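Local structure of triosephosphate isomerase (Trichomonas vaginalis, 4O4V) at residues 8-13 with 18-23; 64-67 with 72-75; 90-95 with 109-114. The protein probably catalyses the interconversion of D-glyceraldehyde 3-phosphate and dihydroxyacetone phosphate in glycolysis and gluconeogenesis, working as a homodimer with a TIM-barrel fold. One frame throughout, in Å; residues are numbered along the deposited sequence.

Contact 1: residues 8-13 with 18-23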
ATOM      1  N   GLY A   8     -13.002   3.782 -13.231  1.00  7.25           N
ATOM      2  CA  GLY A   8     -13.707   3.346 -12.038  1.00  7.76           C
ATOM      3  C   GLY A   8     -12.745   3.140 -10.893  1.00  8.22           C
ATOM      4  O   GLY A   8     -12.006   2.134 -10.911  1.00 10.55           O
ATOM      5  N   ASN A   9     -12.765   3.978  -9.879  1.00  7.24           N
ATOM      6  CA  ASN A   9     -11.883   3.829  -8.720  1.00  6.73           C
ATOM      7  C   ASN A   9     -12.640   3.097  -7.619  1.00  6.24           C
ATOM      8  O   ASN A   9     -13.467   3.689  -6.930  1.00  7.28           O
ATOM      9  CB  ASN A   9     -11.440   5.207  -8.244  1.00  7.95           C
ATOM     10  CG  ASN A   9     -10.512   5.142  -7.063  1.00  7.12           C
ATOM     11  OD1 ASN A   9     -10.005   4.066  -6.704  1.00  7.53           O
ATOM     12  ND2 ASN A   9     -10.236   6.283  -6.474  1.00  7.72           N
ATOM     13  N   TRP A  10     -12.355   1.816  -7.448  1.00  6.68           N
ATOM     14  CA  TRP A  10     -12.981   1.040  -6.374  1.00  6.81           C
ATOM     15  C   TRP A  10     -12.570   1.512  -4.994  1.00  6.93           C
ATOM     16  O   TRP A  10     -13.246   1.176  -4.020  1.00  8.21           O
ATOM     17  CB  TRP A  10     -12.632  -0.433  -6.495  1.00  7.09           C
ATOM     18  CG  TRP A  10     -13.216  -1.133  -7.686  1.00  7.78           C
ATOM     19  CD1 TRP A  10     -13.884  -0.597  -8.750  1.00  8.50           C
ATOM     20  CD2 TRP A  10     -13.131  -2.540  -7.926  1.00  8.18           C
ATOM     21  NE1 TRP A  10     -14.217  -1.604  -9.649  1.00  9.31           N
ATOM     22  CE2 TRP A  10     -13.775  -2.801  -9.152  1.00  9.78           C
ATOM     23  CE3 TRP A  10     -12.588  -3.611  -7.204  1.00  9.03           C
ATOM     24  CZ2 TRP A  10     -13.872  -4.098  -9.692  1.00 11.16           C
ATOM     25  CZ3 TRP A  10     -12.684  -4.898  -7.749  1.00 10.21           C
ATOM     26  CH2 TRP A  10     -13.327  -5.122  -8.968  1.00 11.13           C
ATOM     27  N   LYS A  11     -11.474   2.251  -4.885  1.00  6.51           N
ATOM     28  CA  LYS A  11     -10.902   2.665  -3.606  1.00  6.85           C
ATOM     29  C   LYS A  11     -10.589   1.410  -2.807  1.00  6.89           C
ATOM     30  O   LYS A  11     -10.165   0.402  -3.381  1.00  7.23           O
ATOM     31  CB  LYS A  11     -11.754   3.690  -2.853  1.00  6.90           C
ATOM     32  CG  LYS A  11     -12.133   4.901  -3.731  1.00  7.29           C
ATOM     33  CD  LYS A  11     -12.852   5.973  -2.957  1.00  8.37           C
ATOM     34  CE  LYS A  11     -13.200   7.152  -3.839  1.00  8.88           C
ATOM     35  NZ  LYS A  11     -13.757   8.252  -3.015  1.00 10.12           N
ATOM     36  N   ALA A  12     -10.744   1.421  -1.494  1.00  6.77           N
ATOM     37  CA  ALA A  12     -10.445   0.248  -0.657  1.00  7.30           C
ATOM     38  C   ALA A  12     -11.696  -0.616  -0.525  1.00  7.52           C
ATOM     39  O   ALA A  12     -12.286  -0.740   0.547  1.00  8.09           O
ATOM     40  CB  ALA A  12      -9.897   0.655   0.696  1.00  7.55           C
ATOM     41  N   ASN A  13     -12.086  -1.185  -1.649  1.00  7.26           N
ATOM     42  CA  ASN A  13     -13.301  -1.994  -1.739  1.00  7.58           C
ATOM     43  C   ASN A  13     -13.129  -2.968  -2.887  1.00  7.99           C
ATOM     44  O   ASN A  13     -12.299  -2.750  -3.775  1.00  7.98           O
ATOM     45  CB  ASN A  13     -14.524  -1.141  -2.102  1.00  8.18           C
ATOM     46  CG  ASN A  13     -14.846  -0.066  -1.118  1.00  9.53           C
ATOM     47  OD1 ASN A  13     -15.494  -0.326  -0.086  1.00 11.08           O
ATOM     48  ND2 ASN A  13     -14.436   1.155  -1.404  1.00  9.79           N
ATOM     49  N   GLU A  18     -14.262 -12.700  -3.398  1.00 11.71           N
ATOM     50  CA  GLU A  18     -15.504 -13.187  -3.994  1.00 12.81           C
ATOM     51  C   GLU A  18     -16.364 -12.023  -4.491  1.00 12.54           C
ATOM     52  O   GLU A  18     -16.944 -12.092  -5.570  1.00 11.88           O
ATOM     53  CB  GLU A  18     -16.248 -14.056  -2.977  1.00 15.57           C
ATOM     54  CG  GLU A  18     -15.529 -15.343  -2.650  1.00 23.21           C
ATOM     55  CD  GLU A  18     -14.523 -15.258  -1.461  1.00 28.76           C
ATOM     56  OE1 GLU A  18     -14.141 -14.168  -0.911  1.00 20.00           O
ATOM     57  OE2 GLU A  18     -14.082 -16.360  -1.053  1.00 36.07           O
ATOM     58  N   GLU A  19     -16.444 -10.950  -3.698  1.00 11.10           N
ATOM     59  CA  GLU A  19     -17.182  -9.775  -4.132  1.00 11.48           C
ATOM     60  C   GLU A  19     -16.532  -9.113  -5.350  1.00 11.14           C
ATOM     61  O   GLU A  19     -17.228  -8.628  -6.249  1.00 10.76           O
ATOM     62  CB  GLU A  19     -17.297  -8.779  -2.998  1.00 12.41           C
ATOM     63  CG  GLU A  19     -18.252  -9.146  -1.896  1.00 14.68           C
ATOM     64  CD  GLU A  19     -18.046  -8.214  -0.717  1.00 17.00           C
ATOM     65  OE1 GLU A  19     -17.090  -8.418   0.040  1.00 18.15           O
ATOM     66  OE2 GLU A  19     -18.779  -7.212  -0.601  1.00 20.48           O
ATOM     67  N   ALA A  20     -15.200  -9.102  -5.383  1.00  9.86           N
ATOM     68  CA  ALA A  20     -14.504  -8.542  -6.546  1.00  9.98           C
ATOM     69  C   ALA A  20     -14.854  -9.341  -7.788  1.00  9.78           C
ATOM     70  O   ALA A  20     -15.092  -8.777  -8.852  1.00  9.94           O
ATOM     71  CB  ALA A  20     -13.022  -8.542  -6.309  1.00 10.80           C
ATOM     72  N   GLU A  21     -14.885 -10.665  -7.670  1.00 10.45           N
ATOM     73  CA  GLU A  21     -15.207 -11.510  -8.815  1.00 10.61           C
ATOM     74  C   GLU A  21     -16.637 -11.298  -9.282  1.00 10.96           C
ATOM     75  O   GLU A  21     -16.898 -11.306 -10.484  1.00 11.31           O
ATOM     76  CB  GLU A  21     -14.924 -12.970  -8.509  1.00 12.96           C
ATOM     77  CG  GLU A  21     -13.428 -13.283  -8.419  1.00 16.87           C
ATOM     78  CD  GLU A  21     -13.115 -14.660  -7.884  1.00 25.67           C
ATOM     79  OE1 GLU A  21     -13.975 -15.277  -7.223  1.00 31.20           O
ATOM     80  OE2 GLU A  21     -11.988 -15.115  -8.131  1.00 35.49           O
ATOM     81  N   LYS A  22     -17.572 -11.118  -8.358  1.00 10.65           N
ATOM     82  CA  LYS A  22     -18.955 -10.832  -8.735  1.00 11.48           C
ATOM     83  C   LYS A  22     -19.047  -9.506  -9.489  1.00 11.15           C
ATOM     84  O   LYS A  22     -19.781  -9.385 -10.473  1.00 11.70           O
ATOM     85  CB  LYS A  22     -19.827 -10.812  -7.479  1.00 13.37           C
ATOM     86  N   LEU A  23     -18.332  -8.494  -9.016  1.00  9.89           N
ATOM     87  CA  LEU A  23     -18.347  -7.194  -9.678  1.00 10.54           C
ATOM     88  C   LEU A  23     -17.791  -7.330 -11.091  1.00  9.18           C
ATOM     89  O   LEU A  23     -18.333  -6.753 -12.045  1.00  9.92           O
ATOM     90  CB  LEU A  23     -17.517  -6.215  -8.875  1.00 11.43           C
ATOM     91  CG  LEU A  23     -17.374  -4.789  -9.392  1.00 18.01           C
ATOM     92  CD1 LEU A  23     -18.696  -4.201  -9.799  1.00 20.70           C
ATOM     93  CD2 LEU A  23     -16.737  -3.952  -8.304  1.00 17.74           C
TER
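Trp10 lays its indole against Ala20 and Leu23, two residues one turn apart on the inward side of helix 17-28. The contact closes the first beta-alpha unit of the TIM barrel, just beyond strand 5-9. The tight part is the six-membered ring. Leu23 comes from the direction opposite to Trp10 and sets its CD2 methyl over one face, 27° off the ring normal, a CH-pi contact whose modelled closeness is doubtful. Behind that methyl, Leu23 CG lies 3.6 Å from Trp10 CZ2. Leu23 CG stands anti to its own backbone N (chi1 179°), which carries the branch out to the indole. Ala20 adds one methyl obliquely, its CB 3.9 Å from Trp10 CZ3. Leu237 and Ala42 also touch the tryptophan and help to bury it.

The other side is looser and polar. Glu18 is exposed, and even Leu23 is only partly covered. The side-chain amides of Asn9 and Asn13 hold the turn after the strand. Asn9 OD1 accepts from Lys11 N at 3.0 Å in an Asx turn, with the donor well above the carbonyl plane. Asn13 ND2 gives a straighter bond to Trp10 O, 2.9 Å long and lying in the plane of the Asn13 amide. Asn13 OD1 and Asn9 ND2 reach Asn70 and Thr74 of the second subunit. The helix is therefore joined to the end of the strand by apolar contact on the indole, while directional polar bonds shape the turn and tie it to the dimer interface.

Contact 2: residues 64-67 with 72-75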
ATOM      1  N   ASN A  64      -2.235   3.354  -6.679  1.00  6.61           N
ATOM      2  CA  ASN A  64      -1.036   4.027  -6.181  1.00  7.23           C
ATOM      3  C   ASN A  64       0.163   3.192  -6.625  1.00  7.25           C
ATOM      4  O   ASN A  64       0.002   2.003  -6.914  1.00  7.71           O
ATOM      5  CB  ASN A  64      -1.061   4.116  -4.649  1.00  7.55           C
ATOM      6  CG  ASN A  64       0.099   4.881  -4.079  1.00  7.95           C
ATOM      7  OD1 ASN A  64       0.495   5.893  -4.619  1.00  8.80           O
ATOM      8  ND2 ASN A  64       0.648   4.375  -2.972  1.00  9.64           N
ATOM      9  N   VAL A  65       1.352   3.781  -6.589  1.00  7.24           N
ATOM     10  CA  VAL A  65       2.621   3.053  -6.737  1.00  8.20           C
ATOM     11  C   VAL A  65       3.662   3.794  -5.926  1.00  8.20           C
ATOM     12  O   VAL A  65       3.494   4.973  -5.589  1.00  9.78           O
ATOM     13  CB  VAL A  65       3.110   2.963  -8.204  1.00  9.64           C
ATOM     14  CG1 VAL A  65       2.137   2.267  -9.090  1.00 12.96           C
ATOM     15  CG2 VAL A  65       3.434   4.316  -8.788  1.00 11.12           C
ATOM     16  N   PHE A  66       4.766   3.134  -5.602  1.00  8.83           N
ATOM     17  CA  PHE A  66       5.874   3.801  -4.930  1.00  8.45           C
ATOM     18  C   PHE A  66       6.825   4.460  -5.955  1.00  8.34           C
ATOM     19  O   PHE A  66       6.578   4.432  -7.142  1.00  9.57           O
ATOM     20  CB  PHE A  66       6.577   2.784  -3.999  1.00  8.84           C
ATOM     21  CG  PHE A  66       7.545   3.395  -3.040  1.00  9.12           C
ATOM     22  CD1 PHE A  66       7.162   4.349  -2.117  1.00  9.99           C
ATOM     23  CD2 PHE A  66       8.885   3.005  -3.051  1.00  9.33           C
ATOM     24  CE1 PHE A  66       8.065   4.896  -1.246  1.00 10.29           C
ATOM     25  CE2 PHE A  66       9.777   3.562  -2.185  1.00  9.99           C
ATOM     26  CZ  PHE A  66       9.392   4.497  -1.297  1.00 10.56           C
ATOM     27  N   THR A  67       7.892   5.101  -5.476  1.00  9.85           N
ATOM     28  CA  THR A  67       8.816   5.882  -6.310  1.00  9.48           C
ATOM     29  C   THR A  67      10.025   5.110  -6.828  1.00 10.31           C
ATOM     30  O   THR A  67      10.799   5.649  -7.613  1.00 11.73           O
ATOM     31  CB  THR A  67       9.373   7.030  -5.495  1.00 10.63           C
ATOM     32  OG1 THR A  67       9.836   6.481  -4.265  1.00 11.50           O
ATOM     33  CG2 THR A  67       8.328   8.129  -5.246  1.00 11.68           C
ATOM     34  N   ALA A  72      14.028  -1.714   0.053  1.00  9.41           N
ATOM     35  CA  ALA A  72      13.758  -1.772   1.489  1.00  9.09           C
ATOM     36  C   ALA A  72      12.634  -0.801   1.851  1.00  9.14           C
ATOM     37  O   ALA A  72      12.821   0.209   2.555  1.00  9.70           O
ATOM     38  CB  ALA A  72      15.029  -1.478   2.255  1.00 12.11           C
ATOM     39  N   PHE A  73      11.456  -1.148   1.342  1.00  7.85           N
ATOM     40  CA  PHE A  73      10.246  -0.318   1.457  1.00  7.40           C
ATOM     41  C   PHE A  73       9.071  -1.202   1.859  1.00  7.30           C
ATOM     42  O   PHE A  73       8.128  -1.383   1.109  1.00  7.82           O
ATOM     43  CB  PHE A  73       9.994   0.430   0.155  1.00  8.18           C
ATOM     44  CG  PHE A  73      11.226   1.163  -0.349  1.00  9.30           C
ATOM     45  CD1 PHE A  73      11.755   2.222   0.359  1.00  9.99           C
ATOM     46  CD2 PHE A  73      11.889   0.739  -1.499  1.00 10.70           C
ATOM     47  CE1 PHE A  73      12.921   2.863  -0.087  1.00 13.28           C
ATOM     48  CE2 PHE A  73      13.044   1.398  -1.937  1.00 12.18           C
ATOM     49  CZ  PHE A  73      13.541   2.429  -1.222  1.00 13.52           C
ATOM     50  N   THR A  74       9.159  -1.758   3.056  1.00  6.91           N
ATOM     51  CA  THR A  74       8.153  -2.680   3.540  1.00  6.70           C
ATOM     52  C   THR A  74       6.759  -2.106   3.379  1.00  7.14           C
ATOM     53  O   THR A  74       6.505  -0.959   3.757  1.00  7.76           O
ATOM     54  CB  THR A  74       8.449  -3.037   5.013  1.00  7.51           C
ATOM     55  OG1 THR A  74       9.692  -3.758   5.073  1.00  8.05           O
ATOM     56  CG2 THR A  74       7.372  -3.922   5.636  1.00  8.05           C
ATOM     57  N   GLY A  75       5.864  -2.894   2.796  1.00  6.59           N
ATOM     58  CA  GLY A  75       4.478  -2.507   2.578  1.00  7.15           C
ATOM     59  C   GLY A  75       4.182  -1.877   1.234  1.00  6.99           C
ATOM     60  O   GLY A  75       3.004  -1.795   0.869  1.00  8.34           O
TER
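The two backbones keep well apart, Phe66 CA and Phe73 CA being 8.8 Å from each other, so that only two phenyl rings span the gap. Both segments belong to the long loop between strand 59-62 and helix 79-83, which in triosephosphate isomerases reaches into the partner subunit. The two side chains cross at about a right angle, and their ring planes meet at 45° with centroids 4.7 Å apart, an oblique pair that is neither a parallel stack nor a T-shaped one.

One atom does most of the touching. Phe66 CE2 sits over a face of the Phe73 ring, displaced from its centre toward the rim on the CG side. It lies 3.4 Å from Phe73 CG and 3.6 Å from Phe73 CD2. Phe66 CZ follows, 3.7 Å from Phe73 CD1. Phe66 CG is anti to the backbone N (chi1 -168°), which sends the ring across the loop, whereas Phe73 CG lies beside its own backbone N. The Phe66 ring also has a polar neighbour within its own segment: Thr67 OG1 stands over the centre of one face, 3.5 Å above the plane.

Phe107 of helix 105-117 and Glu76 pack on Phe66, which is buried; Phe73 is partly exposed and touches Lys68 as well as Ile100 of the second subunit. Next to it, Thr74 OG1 bonds to Glu96 of that subunit, Thr74 O to its Arg97, and Gly75 N to its Glu63. The rings thus join the two limbs of the loop by apolar contact alone, while the hydrogen bonds of Thr74 and Gly75 cross to the second subunit.

Contact 3: residues 90-95 with 109-114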
ATOM      1  N   THR A  90      -1.846   3.500 -13.419  1.00  7.41           N
ATOM      2  CA  THR A  90      -2.021   3.787 -11.997  1.00  7.15           C
ATOM      3  C   THR A  90      -2.662   5.146 -11.798  1.00  6.97           C
ATOM      4  O   THR A  90      -2.423   6.089 -12.567  1.00  7.60           O
ATOM      5  CB  THR A  90      -0.693   3.722 -11.198  1.00  8.10           C
ATOM      6  OG1 THR A  90      -0.970   3.773  -9.787  1.00  8.48           O
ATOM      7  CG2 THR A  90       0.288   4.781 -11.601  1.00 10.48           C
ATOM      8  N   ILE A  91      -3.443   5.261 -10.734  1.00  6.84           N
ATOM      9  CA  ILE A  91      -3.832   6.559 -10.162  1.00  6.35           C
ATOM     10  C   ILE A  91      -2.689   7.095  -9.332  1.00  6.52           C
ATOM     11  O   ILE A  91      -1.994   6.314  -8.670  1.00  7.30           O
ATOM     12  CB  ILE A  91      -5.111   6.413  -9.306  1.00  6.53           C
ATOM     13  CG1 ILE A  91      -6.264   5.833 -10.141  1.00  7.32           C
ATOM     14  CG2 ILE A  91      -5.537   7.730  -8.658  1.00  7.54           C
ATOM     15  CD1 ILE A  91      -7.494   5.464  -9.334  1.00  9.14           C
ATOM     16  N   LEU A  92      -2.499   8.416  -9.344  1.00  6.68           N
ATOM     17  CA  LEU A  92      -1.548   9.100  -8.466  1.00  6.81           C
ATOM     18  C   LEU A  92      -2.181  10.332  -7.881  1.00  7.55           C
ATOM     19  O   LEU A  92      -2.907  11.049  -8.571  1.00  7.44           O
ATOM     20  CB  LEU A  92      -0.288   9.531  -9.251  1.00  7.37           C
ATOM     21  CG  LEU A  92       0.615   8.417  -9.762  1.00  8.46           C
ATOM     22  CD1 LEU A  92       1.762   9.019 -10.554  1.00  9.99           C
ATOM     23  CD2 LEU A  92       1.128   7.594  -8.613  1.00 10.31           C
ATOM     24  N   GLY A  93      -1.849  10.620  -6.630  1.00  6.97           N
ATOM     25  CA  GLY A  93      -2.222  11.891  -6.029  1.00  7.31           C
ATOM     26  C   GLY A  93      -3.685  12.053  -5.672  1.00  6.97           C
ATOM     27  O   GLY A  93      -4.169  13.166  -5.475  1.00  7.40           O
ATOM     28  N   HIS A  94      -4.405  10.955  -5.537  1.00  6.95           N
ATOM     29  CA  HIS A  94      -5.795  11.020  -5.116  1.00  7.17           C
ATOM     30  C   HIS A  94      -5.889  11.785  -3.809  1.00  7.02           C
ATOM     31  O   HIS A  94      -5.020  11.658  -2.924  1.00  7.43           O
ATOM     32  CB  HIS A  94      -6.349   9.608  -4.940  1.00  7.07           C
ATOM     33  CG  HIS A  94      -7.822   9.577  -4.822  1.00  7.42           C
ATOM     34  ND1 HIS A  94      -8.493   9.826  -3.653  1.00  8.11           N
ATOM     35  CD2 HIS A  94      -8.757   9.383  -5.772  1.00  8.02           C
ATOM     36  CE1 HIS A  94      -9.786   9.814  -3.905  1.00  7.93           C
ATOM     37  NE2 HIS A  94      -9.966   9.510  -5.178  1.00  8.44           N
ATOM     38  N   SER A  95      -6.938  12.574  -3.672  1.00  7.43           N
ATOM     39  CA  SER A  95      -7.152  13.363  -2.461  1.00  7.54           C
ATOM     40  C   SER A  95      -7.006  12.555  -1.170  1.00  7.61           C
ATOM     41  O   SER A  95      -6.529  13.088  -0.169  1.00  8.25           O
ATOM     42  CB  SER A  95      -8.519  14.049  -2.502  1.00  9.40           C
ATOM     43  OG  SER A  95      -9.595  13.138  -2.505  1.00 11.18           O
ATOM     44  N   ALA A 109       5.284  14.040  -7.686  1.00  9.56           N
ATOM     45  CA  ALA A 109       6.033  14.313  -8.899  1.00 11.34           C
ATOM     46  C   ALA A 109       7.057  13.202  -9.149  1.00  9.73           C
ATOM     47  O   ALA A 109       7.217  12.778 -10.305  1.00 11.14           O
ATOM     48  CB  ALA A 109       6.690  15.680  -8.796  1.00 11.69           C
ATOM     49  N   ALA A 110       7.719  12.720  -8.100  1.00 10.53           N
ATOM     50  CA  ALA A 110       8.680  11.652  -8.256  1.00 11.22           C
ATOM     51  C   ALA A 110       7.963  10.388  -8.737  1.00 10.05           C
ATOM     52  O   ALA A 110       8.487   9.657  -9.581  1.00 10.33           O
ATOM     53  CB  ALA A 110       9.421  11.409  -6.958  1.00 10.78           C
ATOM     54  N   LYS A 111       6.773  10.094  -8.217  1.00  9.16           N
ATOM     55  CA  LYS A 111       5.992   8.935  -8.674  1.00  9.60           C
ATOM     56  C   LYS A 111       5.592   9.065 -10.137  1.00  9.48           C
ATOM     57  O   LYS A 111       5.688   8.096 -10.917  1.00  9.81           O
ATOM     58  CB  LYS A 111       4.729   8.768  -7.829  1.00  9.00           C
ATOM     59  CG  LYS A 111       4.980   8.339  -6.416  1.00  9.81           C
ATOM     60  CD  LYS A 111       3.695   8.148  -5.625  1.00  9.16           C
ATOM     61  CE  LYS A 111       4.024   7.703  -4.208  1.00 10.36           C
ATOM     62  NZ  LYS A 111       2.828   7.181  -3.516  1.00  9.75           N
ATOM     63  N   ALA A 112       5.151  10.245 -10.541  1.00  9.19           N
ATOM     64  CA  ALA A 112       4.725  10.436 -11.919  1.00  9.12           C
ATOM     65  C   ALA A 112       5.895  10.228 -12.884  1.00  9.34           C
ATOM     66  O   ALA A 112       5.748   9.541 -13.893  1.00  9.58           O
ATOM     67  CB  ALA A 112       4.150  11.838 -12.110  1.00  9.50           C
ATOM     68  N   LYS A 113       7.051  10.809 -12.567  1.00  9.59           N
ATOM     69  CA  LYS A 113       8.220  10.649 -13.413  1.00  9.48           C
ATOM     70  C   LYS A 113       8.612   9.175 -13.493  1.00  9.27           C
ATOM     71  O   LYS A 113       8.873   8.657 -14.590  1.00  9.90           O
ATOM     72  CB  LYS A 113       9.368  11.472 -12.860  1.00 11.08           C
ATOM     73  CG  LYS A 113      10.666  11.387 -13.672  1.00 12.77           C
ATOM     74  CD  LYS A 113      11.748  12.322 -13.126  1.00 15.55           C
ATOM     75  CE  LYS A 113      13.045  12.318 -13.949  1.00 16.77           C
ATOM     76  NZ  LYS A 113      13.748  11.038 -13.858  1.00 17.79           N
ATOM     77  N   PHE A 114       8.703   8.506 -12.350  1.00  9.69           N
ATOM     78  CA  PHE A 114       9.143   7.117 -12.315  1.00 10.15           C
ATOM     79  C   PHE A 114       8.166   6.213 -13.050  1.00  8.86           C
ATOM     80  O   PHE A 114       8.580   5.363 -13.845  1.00 10.21           O
ATOM     81  CB  PHE A 114       9.341   6.647 -10.876  1.00 10.25           C
ATOM     82  CG  PHE A 114       9.881   5.266 -10.789  1.00 10.18           C
ATOM     83  CD1 PHE A 114      11.189   5.027 -11.056  1.00 12.28           C
ATOM     84  CD2 PHE A 114       9.052   4.191 -10.458  1.00 10.84           C
ATOM     85  CE1 PHE A 114      11.693   3.740 -11.022  1.00 13.15           C
ATOM     86  CE2 PHE A 114       9.562   2.923 -10.414  1.00 12.79           C
ATOM     87  CZ  PHE A 114      10.867   2.704 -10.702  1.00 14.31           C
TER
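The flat group that Leu92 meets is not a ring but the peptide joining Lys111 to Ala112: the CD1 methyl of Leu92 lies over one face of it, about 3.5 Å above the plane. This is the strand-to-helix contact of a beta-alpha-beta crossover in the TIM barrel, where strand 89-92 is covered by helix 105-117 before the chain returns as strand 121-126. Leu92 CD1 is 3.6 Å from Ala112 N and 3.9 Å from Lys111 C, while at one border of the peptide it meets Ala112 CA, also at 3.6 Å. Beside it the Ala112 methyl approaches at 4.0 Å, CB to Leu92 CD1.

The second branch of Leu92 serves Lys111. CD2 lies 3.9 Å from Lys111 CB, and the lysine chain then passes obliquely alongside the leucine. With Leu92 CG beside the backbone N (chi1 -68°) and CD1 and CD2 splayed, one methyl takes the helix backbone and the other the aliphatic stem of the lysine. Ile122 and Tyr124 of strand 121-126 also touch Leu92, and Ile122 touches Ala112, which adds apolar cover between sheet and helix.

Lys111 is apolar near its root and ionic at its end. Extended beyond CG, it carries NZ away from the strand to a salt bridge with Glu103 and a hydrogen bond to Asn64 OD1, which probably help to balance its charge. The last carbon of the stem to touch the leucine is Lys111 CD, 4.0 Å from Leu92 CD2.

How the contacts relate
Contact 3 lies deepest, its centre about 10 Å from the centre of the chain, against about 16 Å for contact 1 and about 20 Å for contact 2. Contacts 1 and 3 each pin a helix beside the same parallel sheet, one through an indole, the other through a leucine that meets helix backbone and a lysine stem; contact 2, partly buried, holds only loop to loop with two phenyls. Contacts 1 and 2 both border the second subunit. Strand ends link contacts 1 and 3, where Asn9 packs on Ile91 and His94. Lys111 ties contact 3 to segment 64-67, and Thr67 O packs on Phe114. Contacts 1 and 2 do not touch within the chain.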